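Local atomic coordinates of hypothetical protein (Bacteroides caccae, PDB entry 4M8R), a protein that is of unknown function but belongs to the DUF4784 family, with an Ig-like N-terminal domain and a WD40-like domain probably related to beta-propellers. Residues 240-252 / 286-298. Numbering follows the deposited sequence.
Sequences PMPEPQFELPEGF and LYNYRNGFYVLEG
One water is gripped by three oxygens: it accepts from Tyr287 OH at 2.6 Å and donates to Pro244 O and Tyr289 O, tying the loop 240-252 to the end of the hairpin 286-295. Beside it, chi1 of -65°, with CG opposite the carbonyl carbon, swings the Phe246 ring down flat on the turn. Gly292 CA sits over one ring face in a CH-pi contact, 3.5 Å from the centroid, while Tyr289 O lies at the ring edge, in plane, 3.5 Å from Phe246 CE2. Cutting Phe246 back to an alanine would probably strip Gly292 CA of its aromatic partner and open a gap between loop and turn. The turn links antiparallel strands 282-288 and 292-295 in the WD40-like domain; Asn291 and Gly292 both face Asn288 in a classic beta bulge, and Asn288 OD1 accepts from Arg290 N in an Asx turn. Phe293 is sandwiched between Tyr287 CD1 and Leu248 CD2, the latter 4.0 Å from the ring centroid, while Pro249 CD packs on Phe293 CB. The selenomethionine Met241 lays its CE over the Tyr289 face, and Pro55 of the second subunit packs on Tyr289 and Glu243. Arg290 NH2 donates a hydrogen bond to Ser352 O of the third subunit.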
ATOM      1  N   PRO A 240     -12.268  17.524  18.093  1.00 44.11           N
ATOM      2  CA  PRO A 240     -11.222  17.771  19.081  1.00 47.60           C
ATOM      3  C   PRO A 240     -10.590  16.480  19.582  1.00 50.06           C
ATOM      4  O   PRO A 240     -11.203  15.415  19.488  1.00 52.62           O
ATOM      5  CB  PRO A 240     -11.973  18.456  20.227  1.00 49.79           C
ATOM      6  CG  PRO A 240     -13.375  17.962  20.104  1.00 49.51           C
ATOM      7  CD  PRO A 240     -13.617  17.768  18.630  1.00 45.58           C
HETATM    8  N   MSE A 241      -9.379  16.582  20.118  1.00 50.96           N
HETATM    9  CA  MSE A 241      -8.711  15.446  20.734  1.00 53.45           C
HETATM   10  C   MSE A 241      -9.326  15.199  22.080  1.00 55.80           C
HETATM   11  O   MSE A 241      -9.782  16.139  22.727  1.00 56.76           O
HETATM   12  CB  MSE A 241      -7.236  15.765  20.947  1.00 56.94           C
HETATM   13  CG  MSE A 241      -6.485  15.921  19.631  1.00 56.69           C
HETATM   14 SE   MSE A 241      -5.810  14.162  19.080  0.75 60.01          SE
HETATM   15  CE  MSE A 241      -4.163  14.316  20.128  1.00 56.51           C
ATOM     16  N   PRO A 242      -9.328  13.936  22.542  1.00 56.12           N
ATOM     17  CA  PRO A 242      -9.796  13.623  23.887  1.00 58.01           C
ATOM     18  C   PRO A 242      -8.727  13.953  24.925  1.00 60.87           C
ATOM     19  O   PRO A 242      -8.228  13.065  25.612  1.00 62.03           O
ATOM     20  CB  PRO A 242     -10.037  12.119  23.817  1.00 58.10           C
ATOM     21  CG  PRO A 242      -8.984  11.645  22.881  1.00 56.34           C
ATOM     22  CD  PRO A 242      -8.864  12.726  21.838  1.00 54.69           C
ATOM     23  N   GLU A 243      -8.372  15.230  25.015  1.00 62.33           N
ATOM     24  CA  GLU A 243      -7.365  15.696  25.955  1.00 65.48           C
ATOM     25  C   GLU A 243      -7.926  16.893  26.703  1.00 66.82           C
ATOM     26  O   GLU A 243      -8.872  17.521  26.234  1.00 68.02           O
ATOM     27  CB  GLU A 243      -6.084  16.090  25.215  1.00 64.26           C
ATOM     28  CG  GLU A 243      -5.478  14.975  24.370  1.00 64.24           C
ATOM     29  CD  GLU A 243      -4.922  13.819  25.191  1.00 66.18           C
ATOM     30  OE1 GLU A 243      -4.691  13.991  26.407  1.00 66.23           O
ATOM     31  OE2 GLU A 243      -4.711  12.728  24.616  1.00 67.26           O
ATOM     32  N   PRO A 244      -7.339  17.229  27.860  1.00 68.05           N
ATOM     33  CA  PRO A 244      -7.855  18.389  28.580  1.00 69.80           C
ATOM     34  C   PRO A 244      -7.657  19.688  27.808  1.00 67.00           C
ATOM     35  O   PRO A 244      -6.890  19.730  26.846  1.00 65.40           O
ATOM     36  CB  PRO A 244      -7.033  18.406  29.881  1.00 72.45           C
ATOM     37  CG  PRO A 244      -6.329  17.092  29.944  1.00 72.65           C
ATOM     38  CD  PRO A 244      -6.161  16.649  28.524  1.00 69.61           C
ATOM     39  N   GLN A 245      -8.374  20.726  28.222  1.00 68.04           N
ATOM     40  CA  GLN A 245      -8.208  22.061  27.666  1.00 67.55           C
ATOM     41  C   GLN A 245      -7.132  22.773  28.455  1.00 69.41           C
ATOM     42  O   GLN A 245      -6.995  22.553  29.663  1.00 72.94           O
ATOM     43  CB  GLN A 245      -9.514  22.848  27.749  1.00 68.96           C
ATOM     44  CG  GLN A 245     -10.643  22.240  26.937  1.00 67.63           C
ATOM     45  CD  GLN A 245     -11.968  22.952  27.134  1.00 69.13           C
ATOM     46  OE1 GLN A 245     -12.011  24.155  27.399  1.00 71.78           O
ATOM     47  NE2 GLN A 245     -13.062  22.212  26.987  1.00 68.31           N
ATOM     48  N   PHE A 246      -6.375  23.635  27.786  1.00 68.48           N
ATOM     49  CA  PHE A 246      -5.325  24.400  28.453  1.00 70.68           C
ATOM     50  C   PHE A 246      -5.448  25.892  28.189  1.00 72.13           C
ATOM     51  O   PHE A 246      -5.729  26.312  27.065  1.00 67.83           O
ATOM     52  CB  PHE A 246      -3.949  23.897  28.023  1.00 69.14           C
ATOM     53  CG  PHE A 246      -3.668  22.491  28.462  1.00 69.25           C
ATOM     54  CD1 PHE A 246      -3.345  22.221  29.790  1.00 71.59           C
ATOM     55  CD2 PHE A 246      -3.743  21.437  27.563  1.00 66.12           C
ATOM     56  CE1 PHE A 246      -3.098  20.923  30.208  1.00 71.99           C
ATOM     57  CE2 PHE A 246      -3.493  20.140  27.971  1.00 66.77           C
ATOM     58  CZ  PHE A 246      -3.172  19.883  29.300  1.00 70.02           C
ATOM     59  N   GLU A 247      -5.242  26.680  29.244  1.00 78.35           N
ATOM     60  CA  GLU A 247      -5.169  28.134  29.133  1.00 80.81           C
ATOM     61  C   GLU A 247      -3.800  28.538  28.611  1.00 77.95           C
ATOM     62  O   GLU A 247      -2.827  27.787  28.730  1.00 73.95           O
ATOM     63  CB  GLU A 247      -5.401  28.813  30.487  1.00 88.14           C
ATOM     64  CG  GLU A 247      -6.776  29.435  30.672  1.00 93.44           C
ATOM     65  CD  GLU A 247      -7.790  28.465  31.240  1.00 95.58           C
ATOM     66  OE1 GLU A 247      -8.244  27.581  30.486  1.00 96.29           O
ATOM     67  OE2 GLU A 247      -8.134  28.599  32.438  1.00 95.24           O
ATOM     68  N   LEU A 248      -3.741  29.733  28.028  1.00 78.83           N
ATOM     69  CA  LEU A 248      -2.477  30.343  27.646  1.00 79.73           C
ATOM     70  C   LEU A 248      -1.716  30.747  28.906  1.00 85.51           C
ATOM     71  O   LEU A 248      -2.332  31.005  29.946  1.00 88.89           O
ATOM     72  CB  LEU A 248      -2.721  31.581  26.787  1.00 79.34           C
ATOM     73  CG  LEU A 248      -3.336  31.336  25.415  1.00 77.29           C
ATOM     74  CD1 LEU A 248      -3.846  32.640  24.818  1.00 78.24           C
ATOM     75  CD2 LEU A 248      -2.323  30.674  24.496  1.00 75.63           C
ATOM     76  N   PRO A 249      -0.375  30.812  28.826  1.00 86.38           N
ATOM     77  CA  PRO A 249       0.380  31.279  29.990  1.00 90.29           C
ATOM     78  C   PRO A 249       0.072  32.744  30.310  1.00 92.47           C
ATOM     79  O   PRO A 249      -0.382  33.482  29.429  1.00 88.80           O
ATOM     80  CB  PRO A 249       1.848  31.113  29.562  1.00 90.39           C
ATOM     81  CG  PRO A 249       1.832  30.289  28.313  1.00 85.65           C
ATOM     82  CD  PRO A 249       0.499  30.525  27.676  1.00 84.38           C
ATOM     83  N   GLU A 250       0.308  33.149  31.559  1.00 96.05           N
ATOM     84  CA  GLU A 250       0.034  34.522  31.995  1.00 98.68           C
ATOM     85  C   GLU A 250       0.659  35.549  31.056  1.00 97.94           C
ATOM     86  O   GLU A 250       1.805  35.395  30.634  1.00 95.38           O
ATOM     87  CB  GLU A 250       0.549  34.763  33.410  1.00103.86           C
ATOM     88  CG  GLU A 250      -0.405  34.325  34.508  1.00107.02           C
ATOM     89  CD  GLU A 250       0.002  34.861  35.870  1.00112.68           C
ATOM     90  OE1 GLU A 250       1.199  35.165  36.062  1.00114.38           O
ATOM     91  OE2 GLU A 250      -0.877  34.980  36.748  1.00116.70           O
ATOM     92  N   GLY A 251      -0.116  36.581  30.720  1.00 98.80           N
ATOM     93  CA  GLY A 251       0.348  37.662  29.857  1.00 99.19           C
ATOM     94  C   GLY A 251      -0.138  37.530  28.428  1.00 97.71           C
ATOM     95  O   GLY A 251      -0.474  38.526  27.788  1.00100.61           O
ATOM     96  N   PHE A 252      -0.188  36.299  27.926  1.00 94.44           N
ATOM     97  CA  PHE A 252      -0.487  36.058  26.519  1.00 90.64           C
ATOM     98  C   PHE A 252      -1.973  36.104  26.189  1.00 89.83           C
ATOM     99  O   PHE A 252      -2.809  35.695  26.994  1.00 91.21           O
ATOM    100  CB  PHE A 252       0.114  34.726  26.067  1.00 88.52           C
ATOM    101  CG  PHE A 252       1.612  34.743  26.005  1.00 88.53           C
ATOM    102  CD1 PHE A 252       2.266  35.113  24.838  1.00 86.56           C
ATOM    103  CD2 PHE A 252       2.371  34.413  27.122  1.00 89.38           C
ATOM    104  CE1 PHE A 252       3.648  35.141  24.781  1.00 86.61           C
ATOM    105  CE2 PHE A 252       3.754  34.436  27.071  1.00 89.07           C
ATOM    106  CZ  PHE A 252       4.392  34.802  25.898  1.00 88.04           C
ATOM    107  N   LEU A 286       5.928  26.555  22.698  1.00 69.29           N
ATOM    108  CA  LEU A 286       5.642  25.149  22.425  1.00 67.44           C
ATOM    109  C   LEU A 286       4.284  24.751  22.989  1.00 67.01           C
ATOM    110  O   LEU A 286       3.823  25.311  23.992  1.00 70.01           O
ATOM    111  CB  LEU A 286       6.730  24.256  23.015  1.00 68.66           C
ATOM    112  CG  LEU A 286       8.146  24.491  22.487  1.00 69.51           C
ATOM    113  CD1 LEU A 286       9.127  23.548  23.168  1.00 71.07           C
ATOM    114  CD2 LEU A 286       8.198  24.320  20.976  1.00 68.05           C
ATOM    115  N   TYR A 287       3.642  23.789  22.331  1.00 63.28           N
ATOM    116  CA  TYR A 287       2.346  23.285  22.770  1.00 62.81           C
ATOM    117  C   TYR A 287       2.340  21.762  22.749  1.00 62.04           C
ATOM    118  O   TYR A 287       2.667  21.143  21.741  1.00 60.13           O
ATOM    119  CB  TYR A 287       1.226  23.849  21.895  1.00 60.56           C
ATOM    120  CG  TYR A 287      -0.130  23.207  22.114  1.00 60.40           C
ATOM    121  CD1 TYR A 287      -0.909  23.534  23.218  1.00 62.34           C
ATOM    122  CD2 TYR A 287      -0.635  22.280  21.211  1.00 58.46           C
ATOM    123  CE1 TYR A 287      -2.152  22.951  23.415  1.00 61.75           C
ATOM    124  CE2 TYR A 287      -1.874  21.691  21.402  1.00 57.89           C
ATOM    125  CZ  TYR A 287      -2.629  22.031  22.502  1.00 59.30           C
ATOM    126  OH  TYR A 287      -3.862  21.450  22.689  1.00 58.69           O
ATOM    127  N   ASN A 288       1.974  21.178  23.884  1.00 66.76           N
ATOM    128  CA  ASN A 288       1.822  19.740  24.037  1.00 68.67           C
ATOM    129  C   ASN A 288       0.356  19.483  24.360  1.00 67.70           C
ATOM    130  O   ASN A 288      -0.138  19.971  25.377  1.00 66.44           O
ATOM    131  CB  ASN A 288       2.721  19.244  25.177  1.00 73.80           C
ATOM    132  CG  ASN A 288       2.743  17.729  25.303  1.00 76.49           C
ATOM    133  OD1 ASN A 288       1.811  17.036  24.897  1.00 78.50           O
ATOM    134  ND2 ASN A 288       3.810  17.210  25.893  1.00 80.07           N
ATOM    135  N   TYR A 289      -0.337  18.721  23.511  1.00 66.47           N
ATOM    136  CA  TYR A 289      -1.782  18.513  23.694  1.00 67.49           C
ATOM    137  C   TYR A 289      -2.135  17.747  24.975  1.00 72.37           C
ATOM    138  O   TYR A 289      -3.302  17.735  25.377  1.00 75.31           O
ATOM    139  CB  TYR A 289      -2.451  17.870  22.462  1.00 65.31           C
ATOM    140  CG  TYR A 289      -1.956  16.494  22.044  1.00 64.78           C
ATOM    141  CD1 TYR A 289      -2.165  15.370  22.845  1.00 66.37           C
ATOM    142  CD2 TYR A 289      -1.316  16.310  20.821  1.00 62.07           C
ATOM    143  CE1 TYR A 289      -1.727  14.114  22.454  1.00 65.35           C
ATOM    144  CE2 TYR A 289      -0.878  15.057  20.423  1.00 61.97           C
ATOM    145  CZ  TYR A 289      -1.083  13.964  21.242  1.00 63.37           C
ATOM    146  OH  TYR A 289      -0.647  12.724  20.843  1.00 63.67           O
ATOM    147  N   ARG A 290      -1.135  17.113  25.596  1.00 75.79           N
ATOM    148  CA  ARG A 290      -1.323  16.435  26.879  0.60 77.80           C
ATOM    149  C   ARG A 290      -0.982  17.311  28.081  1.00 80.80           C
ATOM    150  O   ARG A 290      -1.525  17.101  29.158  1.00 81.21           O
ATOM    151  CB  ARG A 290      -0.474  15.170  26.950  0.60 78.20           C
ATOM    152  CG  ARG A 290      -0.763  14.142  25.866  0.60 77.77           C
ATOM    153  CD  ARG A 290      -0.377  12.727  26.292  0.60 78.58           C
ATOM    154  NE  ARG A 290       0.529  12.706  27.442  0.60 81.21           N
ATOM    155  CZ  ARG A 290       0.162  12.546  28.718  0.60 83.04           C
ATOM    156  NH1 ARG A 290      -1.116  12.375  29.059  0.60 82.18           N
ATOM    157  NH2 ARG A 290       1.091  12.563  29.666  0.60 82.90           N
ATOM    158  N   ASN A 291      -0.080  18.284  27.901  1.00 82.58           N
ATOM    159  CA  ASN A 291       0.425  19.119  29.021  1.00 86.64           C
ATOM    160  C   ASN A 291       0.168  20.626  28.940  1.00 83.99           C
ATOM    161  O   ASN A 291       0.230  21.313  29.958  1.00 86.99           O
ATOM    162  CB  ASN A 291       1.932  18.914  29.185  1.00 91.11           C
ATOM    163  CG  ASN A 291       2.296  17.484  29.532  1.00 95.92           C
ATOM    164  OD1 ASN A 291       1.493  16.741  30.100  1.00100.40           O
ATOM    165  ND2 ASN A 291       3.514  17.089  29.187  1.00 97.91           N
ATOM    166  N   GLY A 292      -0.083  21.144  27.742  1.00 80.19           N
ATOM    167  CA  GLY A 292      -0.418  22.557  27.564  1.00 78.36           C
ATOM    168  C   GLY A 292       0.685  23.380  26.930  1.00 76.53           C
ATOM    169  O   GLY A 292       1.534  22.854  26.206  1.00 72.82           O
ATOM    170  N   PHE A 293       0.662  24.682  27.213  1.00 78.53           N
ATOM    171  CA  PHE A 293       1.579  25.639  26.605  1.00 78.76           C
ATOM    172  C   PHE A 293       2.775  25.900  27.507  1.00 83.83           C
ATOM    173  O   PHE A 293       2.649  25.901  28.730  1.00 85.21           O
ATOM    174  CB  PHE A 293       0.872  26.974  26.355  1.00 77.04           C
ATOM    175  CG  PHE A 293      -0.273  26.890  25.387  1.00 73.30           C
ATOM    176  CD1 PHE A 293      -1.552  26.584  25.830  1.00 72.41           C
ATOM    177  CD2 PHE A 293      -0.077  27.137  24.036  1.00 69.86           C
ATOM    178  CE1 PHE A 293      -2.612  26.516  24.941  1.00 70.52           C
ATOM    179  CE2 PHE A 293      -1.132  27.072  23.141  1.00 67.07           C
ATOM    180  CZ  PHE A 293      -2.402  26.760  23.593  1.00 68.25           C
ATOM    181  N   TYR A 294       3.935  26.127  26.898  1.00 88.47           N
ATOM    182  CA  TYR A 294       5.089  26.662  27.620  1.00 94.55           C
ATOM    183  C   TYR A 294       6.017  27.423  26.684  1.00 89.91           C
ATOM    184  O   TYR A 294       6.223  27.034  25.533  1.00 87.57           O
ATOM    185  CB  TYR A 294       5.848  25.573  28.405  1.00103.43           C
ATOM    186  CG  TYR A 294       6.070  24.249  27.689  1.00113.00           C
ATOM    187  CD1 TYR A 294       5.073  23.268  27.663  1.00116.59           C
ATOM    188  CD2 TYR A 294       7.293  23.956  27.084  1.00115.71           C
ATOM    189  CE1 TYR A 294       5.276  22.049  27.025  1.00115.80           C
ATOM    190  CE2 TYR A 294       7.506  22.738  26.445  1.00115.56           C
ATOM    191  CZ  TYR A 294       6.496  21.788  26.417  1.00112.92           C
ATOM    192  OH  TYR A 294       6.701  20.579  25.786  1.00106.15           O
ATOM    193  N   VAL A 295       6.552  28.529  27.190  1.00 89.89           N
ATOM    194  CA  VAL A 295       7.434  29.394  26.418  1.00 88.96           C
ATOM    195  C   VAL A 295       8.820  28.768  26.391  1.00 90.57           C
ATOM    196  O   VAL A 295       9.326  28.330  27.425  1.00 96.31           O
ATOM    197  CB  VAL A 295       7.541  30.803  27.049  1.00 88.90           C
ATOM    198  CG1 VAL A 295       8.444  31.704  26.212  1.00 88.68           C
ATOM    199  CG2 VAL A 295       6.162  31.427  27.216  1.00 87.27           C
ATOM    200  N   LEU A 296       9.432  28.720  25.212  1.00 88.34           N
ATOM    201  CA  LEU A 296      10.818  28.291  25.102  1.00 89.15           C
ATOM    202  C   LEU A 296      11.692  29.479  25.500  1.00 91.90           C
ATOM    203  O   LEU A 296      11.924  30.382  24.700  1.00 89.38           O
ATOM    204  CB  LEU A 296      11.126  27.807  23.685  1.00 87.08           C
ATOM    205  CG  LEU A 296      12.528  27.242  23.449  1.00 87.94           C
ATOM    206  CD1 LEU A 296      12.775  26.020  24.322  1.00 88.81           C
ATOM    207  CD2 LEU A 296      12.718  26.902  21.980  1.00 86.16           C
ATOM    208  N   GLU A 297      12.159  29.470  26.747  1.00 97.48           N
ATOM    209  CA  GLU A 297      12.774  30.652  27.368  1.00100.84           C
ATOM    210  C   GLU A 297      14.099  31.067  26.734  1.00 99.55           C
ATOM    211  O   GLU A 297      14.770  30.268  26.086  1.00 95.69           O
ATOM    212  CB  GLU A 297      12.993  30.412  28.868  1.00105.36           C
ATOM    213  CG  GLU A 297      11.717  30.232  29.686  1.00108.45           C
ATOM    214  CD  GLU A 297      10.898  31.508  29.834  1.00109.79           C
ATOM    215  OE1 GLU A 297      11.390  32.599  29.467  1.00108.41           O
ATOM    216  OE2 GLU A 297       9.750  31.417  30.324  1.00107.87           O
ATOM    217  N   GLY A 298      14.454  32.337  26.927  1.00103.17           N
ATOM    218  CA  GLY A 298      15.762  32.861  26.531  1.00103.95           C
ATOM    219  C   GLY A 298      15.844  33.506  25.155  1.00103.28           C
ATOM    220  O   GLY A 298      16.877  34.073  24.804  1.00105.47           O
TER
HETATM  221  O   HOH W   1      -4.963  20.357  24.788  1.00 41.79           O